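Local coordinates for bifunctional protein FolD (Thermus thermophilus, PDB 6V6Y) that probably oxidises 5,10-methylenetetrahydrofolate to the methenyl form with NADP(+) and then hydrolyses this to 10-formyltetrahydrofolate, at residues E68-I79 with H100-I110. Sequence-based numbering, arbitrary orientation.
Sequences EDLPEEALLERI and HIRTQRVLEAI
Two neighbouring helices of the alpha/beta catalytic domain of FolD, 72-84 and 103-109, meet where E72, L76 and I79 face V106 and A109 and, just ahead of the second helix, I101. The axes of part 72-79 and of 103-109 run nearly parallel, 14° apart with a closest approach of 9.8 Å, an example of helices that follow strands of one parallel sheet and pack side by side on it. Polar bonds gather at the N-terminal ends. E72 stands in the first turn of its helix, and its carboxylate takes R102 by two routes: E72 OE1 accepts the backbone N of R102, the N-cap residue of helix 103-109, at 3.0 Å and an angle of 170°, nearly along the C-O axis. E72 OE2 lies over one face of the R102 guanidinium, 2.9 Å from R102 NH1, a salt bridge of charge alone because no N-H points at the oxygen. The R102 chain, bent at chi2 and chi3, folds back over the carboxylate. Just before the helices, the edge of the H100 ring turns to the loop that leads into 72-84, and H100 NE2 points at L70 O, a hydrogen bond modelled at 2.4 Å, so short that its exact length is doubtful.

Between the strands 60-66 and 90-93 that precede these helices lies strand 31-37, from which L37 meets L70, L75 and I101, while V93 of strand 90-93 touches V106. Over this face of the sheet the apolar seam runs from L75 CD1, in close methyl contact with I101 CD1 at 3.5 Å and also touching V106 CG2, toward I79 and the last turn of helix 103-109. L76 has CG beside its backbone N (chi1 -67°) and sends its two methyls different ways: L76 CD2 presses just as closely on A109 CB, also at 3.5 Å, and CD1 sits over the centre of the R105 guanidinium. I79 likewise splits its branches, I79 CD1 meeting V106 CG1 at 3.7 Å while CG2 packs against A109 and I110.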
ATOM      1  N   GLU A  68      30.253   1.642  13.633  1.00 57.21           N
ATOM      2  CA  GLU A  68      29.777   1.402  12.278  1.00 55.20           C
ATOM      3  C   GLU A  68      29.875  -0.074  11.898  1.00 57.86           C
ATOM      4  O   GLU A  68      28.990  -0.607  11.216  1.00 59.94           O
ATOM      5  CB  GLU A  68      30.570   2.269  11.309  1.00 57.70           C
ATOM      6  CG  GLU A  68      30.578   1.770   9.893  1.00 67.41           C
ATOM      7  CD  GLU A  68      30.387   2.887   8.897  1.00 69.47           C
ATOM      8  OE1 GLU A  68      30.794   4.032   9.205  1.00 71.87           O
ATOM      9  OE2 GLU A  68      29.829   2.616   7.808  1.00 73.77           O
ATOM     10  N   ASP A  69      30.931  -0.759  12.340  1.00 56.11           N
ATOM     11  CA  ASP A  69      31.174  -2.145  11.956  1.00 55.36           C
ATOM     12  C   ASP A  69      30.484  -3.147  12.868  1.00 56.54           C
ATOM     13  O   ASP A  69      30.897  -4.314  12.919  1.00 55.98           O
ATOM     14  CB  ASP A  69      32.684  -2.433  11.891  1.00 57.24           C
ATOM     15  CG  ASP A  69      33.366  -2.430  13.269  1.00 65.44           C
ATOM     16  OD1 ASP A  69      32.703  -2.163  14.299  1.00 65.23           O
ATOM     17  OD2 ASP A  69      34.589  -2.696  13.322  1.00 65.19           O
ATOM     18  N   LEU A  70      29.457  -2.729  13.596  1.00 55.01           N
ATOM     19  CA  LEU A  70      28.691  -3.686  14.372  1.00 54.01           C
ATOM     20  C   LEU A  70      28.135  -4.764  13.439  1.00 57.68           C
ATOM     21  O   LEU A  70      27.587  -4.433  12.379  1.00 60.59           O
ATOM     22  CB  LEU A  70      27.561  -2.990  15.123  1.00 48.96           C
ATOM     23  CG  LEU A  70      26.753  -3.897  16.057  1.00 48.88           C
ATOM     24  CD1 LEU A  70      27.480  -4.098  17.378  1.00 50.01           C
ATOM     25  CD2 LEU A  70      25.364  -3.336  16.298  1.00 48.41           C
ATOM     26  N   PRO A  71      28.287  -6.046  13.766  1.00 61.19           N
ATOM     27  CA  PRO A  71      27.690  -7.097  12.927  1.00 58.34           C
ATOM     28  C   PRO A  71      26.172  -7.089  13.014  1.00 60.42           C
ATOM     29  O   PRO A  71      25.586  -6.773  14.056  1.00 58.32           O
ATOM     30  CB  PRO A  71      28.262  -8.392  13.516  1.00 57.85           C
ATOM     31  CG  PRO A  71      28.615  -8.038  14.930  1.00 59.85           C
ATOM     32  CD  PRO A  71      29.034  -6.598  14.912  1.00 54.85           C
ATOM     33  N   GLU A  72      25.526  -7.471  11.906  1.00 58.99           N
ATOM     34  CA  GLU A  72      24.069  -7.425  11.891  1.00 60.52           C
ATOM     35  C   GLU A  72      23.476  -8.413  12.891  1.00 58.87           C
ATOM     36  O   GLU A  72      22.366  -8.195  13.392  1.00 59.41           O
ATOM     37  CB  GLU A  72      23.542  -7.665  10.469  1.00 57.46           C
ATOM     38  CG  GLU A  72      23.097  -9.074  10.170  1.00 61.76           C
ATOM     39  CD  GLU A  72      22.350  -9.197   8.842  1.00 60.87           C
ATOM     40  OE1 GLU A  72      22.297  -8.217   8.064  1.00 61.86           O
ATOM     41  OE2 GLU A  72      21.805 -10.279   8.574  1.00 60.85           O
ATOM     42  N   GLU A  73      24.225  -9.461  13.231  1.00 56.99           N
ATOM     43  CA  GLU A  73      23.780 -10.423  14.230  1.00 60.28           C
ATOM     44  C   GLU A  73      23.701  -9.782  15.610  1.00 56.63           C
ATOM     45  O   GLU A  73      22.797 -10.094  16.394  1.00 55.00           O
ATOM     46  CB  GLU A  73      24.723 -11.638  14.251  1.00 59.86           C
ATOM     47  CG  GLU A  73      25.013 -12.309  12.881  1.00 70.63           C
ATOM     48  CD  GLU A  73      25.700 -11.403  11.820  1.00 73.96           C
ATOM     49  OE1 GLU A  73      26.203 -10.299  12.163  1.00 71.98           O
ATOM     50  OE2 GLU A  73      25.722 -11.794  10.627  1.00 76.46           O
ATOM     51  N   ALA A  74      24.643  -8.889  15.929  1.00 57.45           N
ATOM     52  CA  ALA A  74      24.574  -8.162  17.195  1.00 57.88           C
ATOM     53  C   ALA A  74      23.404  -7.175  17.211  1.00 54.37           C
ATOM     54  O   ALA A  74      22.694  -7.076  18.220  1.00 53.84           O
ATOM     55  CB  ALA A  74      25.899  -7.444  17.463  1.00 56.92           C
ATOM     56  N   LEU A  75      23.185  -6.442  16.109  1.00 50.32           N
ATOM     57  CA  LEU A  75      22.019  -5.559  16.017  1.00 47.06           C
ATOM     58  C   LEU A  75      20.724  -6.313  16.268  1.00 49.15           C
ATOM     59  O   LEU A  75      19.869  -5.863  17.042  1.00 47.31           O
ATOM     60  CB  LEU A  75      21.957  -4.888  14.649  1.00 50.24           C
ATOM     61  CG  LEU A  75      22.061  -3.370  14.528  1.00 56.27           C
ATOM     62  CD1 LEU A  75      21.672  -2.949  13.122  1.00 52.82           C
ATOM     63  CD2 LEU A  75      21.208  -2.631  15.566  1.00 49.04           C
ATOM     64  N   LEU A  76      20.556  -7.466  15.610  1.00 47.27           N
ATOM     65  CA  LEU A  76      19.329  -8.236  15.775  1.00 49.08           C
ATOM     66  C   LEU A  76      19.188  -8.754  17.199  1.00 52.66           C
ATOM     67  O   LEU A  76      18.075  -8.810  17.738  1.00 54.66           O
ATOM     68  CB  LEU A  76      19.295  -9.405  14.782  1.00 49.44           C
ATOM     69  CG  LEU A  76      19.184  -9.038  13.306  1.00 52.23           C
ATOM     70  CD1 LEU A  76      19.434 -10.251  12.413  1.00 54.09           C
ATOM     71  CD2 LEU A  76      17.828  -8.422  13.027  1.00 50.81           C
ATOM     72  N   GLU A  77      20.297  -9.164  17.819  1.00 53.68           N
ATOM     73  CA  GLU A  77      20.252  -9.554  19.227  1.00 55.53           C
ATOM     74  C   GLU A  77      19.792  -8.386  20.103  1.00 51.58           C
ATOM     75  O   GLU A  77      18.914  -8.544  20.965  1.00 50.18           O
ATOM     76  CB  GLU A  77      21.624 -10.062  19.669  1.00 55.14           C
ATOM     77  CG  GLU A  77      21.606 -10.966  20.897  1.00 65.64           C
ATOM     78  CD  GLU A  77      23.012 -11.293  21.397  1.00 70.53           C
ATOM     79  OE1 GLU A  77      23.219 -11.266  22.633  1.00 74.19           O
ATOM     80  OE2 GLU A  77      23.902 -11.573  20.553  1.00 72.13           O
ATOM     81  N   ARG A  78      20.365  -7.200  19.883  1.00 46.52           N
ATOM     82  CA  ARG A  78      19.982  -6.052  20.698  1.00 45.34           C
ATOM     83  C   ARG A  78      18.499  -5.746  20.553  1.00 48.26           C
ATOM     84  O   ARG A  78      17.798  -5.543  21.555  1.00 46.87           O
ATOM     85  CB  ARG A  78      20.806  -4.828  20.331  1.00 43.86           C
ATOM     86  CG  ARG A  78      20.487  -3.625  21.211  1.00 46.15           C
ATOM     87  CD  ARG A  78      20.486  -4.007  22.705  1.00 45.23           C
ATOM     88  NE  ARG A  78      20.300  -2.852  23.592  1.00 47.79           N
ATOM     89  CZ  ARG A  78      20.071  -2.960  24.901  1.00 47.61           C
ATOM     90  NH1 ARG A  78      20.002  -4.164  25.455  1.00 41.33           N
ATOM     91  NH2 ARG A  78      19.907  -1.877  25.657  1.00 40.26           N
ATOM     92  N   ILE A  79      18.003  -5.721  19.309  1.00 46.05           N
ATOM     93  CA  ILE A  79      16.581  -5.477  19.066  1.00 45.45           C
ATOM     94  C   ILE A  79      15.718  -6.520  19.768  1.00 44.96           C
ATOM     95  O   ILE A  79      14.683  -6.189  20.363  1.00 45.99           O
ATOM     96  CB  ILE A  79      16.297  -5.434  17.550  1.00 48.56           C
ATOM     97  CG1 ILE A  79      16.945  -4.196  16.932  1.00 42.51           C
ATOM     98  CG2 ILE A  79      14.791  -5.464  17.285  1.00 45.18           C
ATOM     99  CD1 ILE A  79      17.155  -4.299  15.456  1.00 47.04           C
ATOM    100  N   HIS A 100      26.897  -3.513   5.190  1.00 59.57           N
ATOM    101  CA  HIS A 100      27.007  -4.918   5.555  1.00 56.45           C
ATOM    102  C   HIS A 100      25.769  -5.437   6.273  1.00 59.69           C
ATOM    103  O   HIS A 100      25.728  -6.625   6.632  1.00 59.34           O
ATOM    104  CB  HIS A 100      28.264  -5.144   6.406  1.00 58.60           C
ATOM    105  CG  HIS A 100      28.155  -4.650   7.820  1.00 58.26           C
ATOM    106  ND1 HIS A 100      28.466  -3.358   8.184  1.00 58.01           N
ATOM    107  CD2 HIS A 100      27.792  -5.285   8.961  1.00 56.22           C
ATOM    108  CE1 HIS A 100      28.293  -3.214   9.486  1.00 58.00           C
ATOM    109  NE2 HIS A 100      27.879  -4.367   9.981  1.00 59.74           N
ATOM    110  N   ILE A 101      24.756  -4.590   6.450  1.00 60.82           N
ATOM    111  CA  ILE A 101      23.568  -4.899   7.239  1.00 62.38           C
ATOM    112  C   ILE A 101      22.350  -4.859   6.327  1.00 56.17           C
ATOM    113  O   ILE A 101      22.176  -3.907   5.556  1.00 54.80           O
ATOM    114  CB  ILE A 101      23.412  -3.919   8.421  1.00 59.11           C
ATOM    115  CG1 ILE A 101      24.482  -4.228   9.478  1.00 61.29           C
ATOM    116  CG2 ILE A 101      21.995  -3.975   8.999  1.00 52.55           C
ATOM    117  CD1 ILE A 101      24.163  -3.754  10.862  1.00 60.34           C
ATOM    118  N   ARG A 102      21.513  -5.896   6.420  1.00 60.27           N
ATOM    119  CA  ARG A 102      20.296  -6.003   5.619  1.00 62.09           C
ATOM    120  C   ARG A 102      19.177  -5.217   6.301  1.00 58.89           C
ATOM    121  O   ARG A 102      18.589  -5.679   7.288  1.00 58.44           O
ATOM    122  CB  ARG A 102      19.911  -7.471   5.433  1.00 62.84           C
ATOM    123  CG  ARG A 102      20.848  -8.271   4.519  1.00 66.01           C
ATOM    124  CD  ARG A 102      21.398  -9.530   5.219  1.00 67.59           C
ATOM    125  NE  ARG A 102      20.323 -10.401   5.696  1.00 70.59           N
ATOM    126  CZ  ARG A 102      20.499 -11.624   6.192  1.00 73.97           C
ATOM    127  NH1 ARG A 102      21.723 -12.137   6.289  1.00 74.21           N
ATOM    128  NH2 ARG A 102      19.447 -12.333   6.599  1.00 73.20           N
ATOM    129  N   THR A 103      18.860  -4.045   5.745  1.00 53.41           N
ATOM    130  CA  THR A 103      17.927  -3.120   6.387  1.00 56.13           C
ATOM    131  C   THR A 103      16.552  -3.753   6.601  1.00 54.23           C
ATOM    132  O   THR A 103      16.020  -3.729   7.718  1.00 53.01           O
ATOM    133  CB  THR A 103      17.838  -1.840   5.554  1.00 49.34           C
ATOM    134  OG1 THR A 103      19.128  -1.218   5.547  1.00 51.00           O
ATOM    135  CG2 THR A 103      16.824  -0.871   6.125  1.00 46.03           C
ATOM    136  N   GLN A 104      15.963  -4.331   5.546  1.00 56.94           N
ATOM    137  CA  GLN A 104      14.671  -5.004   5.688  1.00 59.86           C
ATOM    138  C   GLN A 104      14.705  -6.012   6.836  1.00 53.49           C
ATOM    139  O   GLN A 104      13.779  -6.073   7.655  1.00 52.74           O
ATOM    140  CB  GLN A 104      14.274  -5.678   4.354  1.00 58.95           C
ATOM    141  CG  GLN A 104      13.389  -6.952   4.475  1.00 62.03           C
ATOM    142  CD  GLN A 104      12.908  -7.538   3.110  1.00 70.77           C
ATOM    143  OE1 GLN A 104      13.522  -7.317   2.056  1.00 73.63           O
ATOM    144  NE2 GLN A 104      11.800  -8.281   3.144  1.00 59.35           N
ATOM    145  N   ARG A 105      15.792  -6.774   6.941  1.00 54.64           N
ATOM    146  CA  ARG A 105      15.898  -7.773   7.995  1.00 55.09           C
ATOM    147  C   ARG A 105      15.882  -7.126   9.379  1.00 54.32           C
ATOM    148  O   ARG A 105      15.257  -7.653  10.308  1.00 51.59           O
ATOM    149  CB  ARG A 105      17.165  -8.601   7.789  1.00 58.51           C
ATOM    150  CG  ARG A 105      17.330  -9.720   8.792  1.00 63.27           C
ATOM    151  CD  ARG A 105      16.953 -11.069   8.214  1.00 69.58           C
ATOM    152  NE  ARG A 105      17.401 -12.179   9.064  1.00 78.60           N
ATOM    153  CZ  ARG A 105      16.812 -12.556  10.205  1.00 80.32           C
ATOM    154  NH1 ARG A 105      15.740 -11.912  10.660  1.00 73.40           N
ATOM    155  NH2 ARG A 105      17.299 -13.585  10.899  1.00 84.45           N
ATOM    156  N   VAL A 106      16.533  -5.969   9.531  1.00 53.81           N
ATOM    157  CA  VAL A 106      16.558  -5.283  10.825  1.00 49.42           C
ATOM    158  C   VAL A 106      15.180  -4.725  11.164  1.00 50.16           C
ATOM    159  O   VAL A 106      14.662  -4.929  12.271  1.00 48.06           O
ATOM    160  CB  VAL A 106      17.625  -4.176  10.821  1.00 51.45           C
ATOM    161  CG1 VAL A 106      17.389  -3.185  11.969  1.00 48.89           C
ATOM    162  CG2 VAL A 106      19.011  -4.791  10.890  1.00 47.33           C
ATOM    163  N   LEU A 107      14.569  -4.011  10.213  1.00 48.11           N
ATOM    164  CA  LEU A 107      13.257  -3.410  10.439  1.00 47.43           C
ATOM    165  C   LEU A 107      12.208  -4.466  10.766  1.00 47.57           C
ATOM    166  O   LEU A 107      11.361  -4.259  11.645  1.00 47.70           O
ATOM    167  CB  LEU A 107      12.840  -2.590   9.206  1.00 46.37           C
ATOM    168  CG  LEU A 107      13.761  -1.401   8.905  1.00 47.48           C
ATOM    169  CD1 LEU A 107      13.322  -0.584   7.663  1.00 44.86           C
ATOM    170  CD2 LEU A 107      13.832  -0.512  10.133  1.00 48.14           C
ATOM    171  N   GLU A 108      12.237  -5.606  10.063  1.00 47.82           N
ATOM    172  CA  GLU A 108      11.284  -6.679  10.348  1.00 52.35           C
ATOM    173  C   GLU A 108      11.536  -7.349  11.697  1.00 49.76           C
ATOM    174  O   GLU A 108      10.638  -8.029  12.213  1.00 50.13           O
ATOM    175  CB  GLU A 108      11.313  -7.729   9.233  1.00 48.43           C
ATOM    176  CG  GLU A 108      10.821  -7.194   7.881  1.00 52.61           C
ATOM    177  CD  GLU A 108      10.481  -8.303   6.888  1.00 56.03           C
ATOM    178  OE1 GLU A 108      10.626  -9.497   7.242  1.00 58.83           O
ATOM    179  OE2 GLU A 108      10.072  -7.981   5.750  1.00 54.76           O
ATOM    180  N   ALA A 109      12.725  -7.165  12.284  1.00 48.48           N
ATOM    181  CA  ALA A 109      12.998  -7.706  13.616  1.00 50.96           C
ATOM    182  C   ALA A 109      12.333  -6.905  14.725  1.00 47.81           C
ATOM    183  O   ALA A 109      12.082  -7.456  15.800  1.00 48.51           O
ATOM    184  CB  ALA A 109      14.501  -7.762  13.876  1.00 47.48           C
ATOM    185  N   ILE A 110      12.034  -5.625  14.498  1.00 45.83           N
ATOM    186  CA  ILE A 110      11.422  -4.819  15.545  1.00 45.63           C
ATOM    187  C   ILE A 110      10.001  -5.300  15.772  1.00 48.57           C
ATOM    188  O   ILE A 110       9.262  -5.556  14.816  1.00 45.50           O
ATOM    189  CB  ILE A 110      11.422  -3.332  15.161  1.00 47.74           C
ATOM    190  CG1 ILE A 110      12.830  -2.861  14.792  1.00 48.92           C
ATOM    191  CG2 ILE A 110      10.798  -2.508  16.278  1.00 43.83           C
ATOM    192  CD1 ILE A 110      12.852  -1.539  14.051  1.00 43.40           C
TER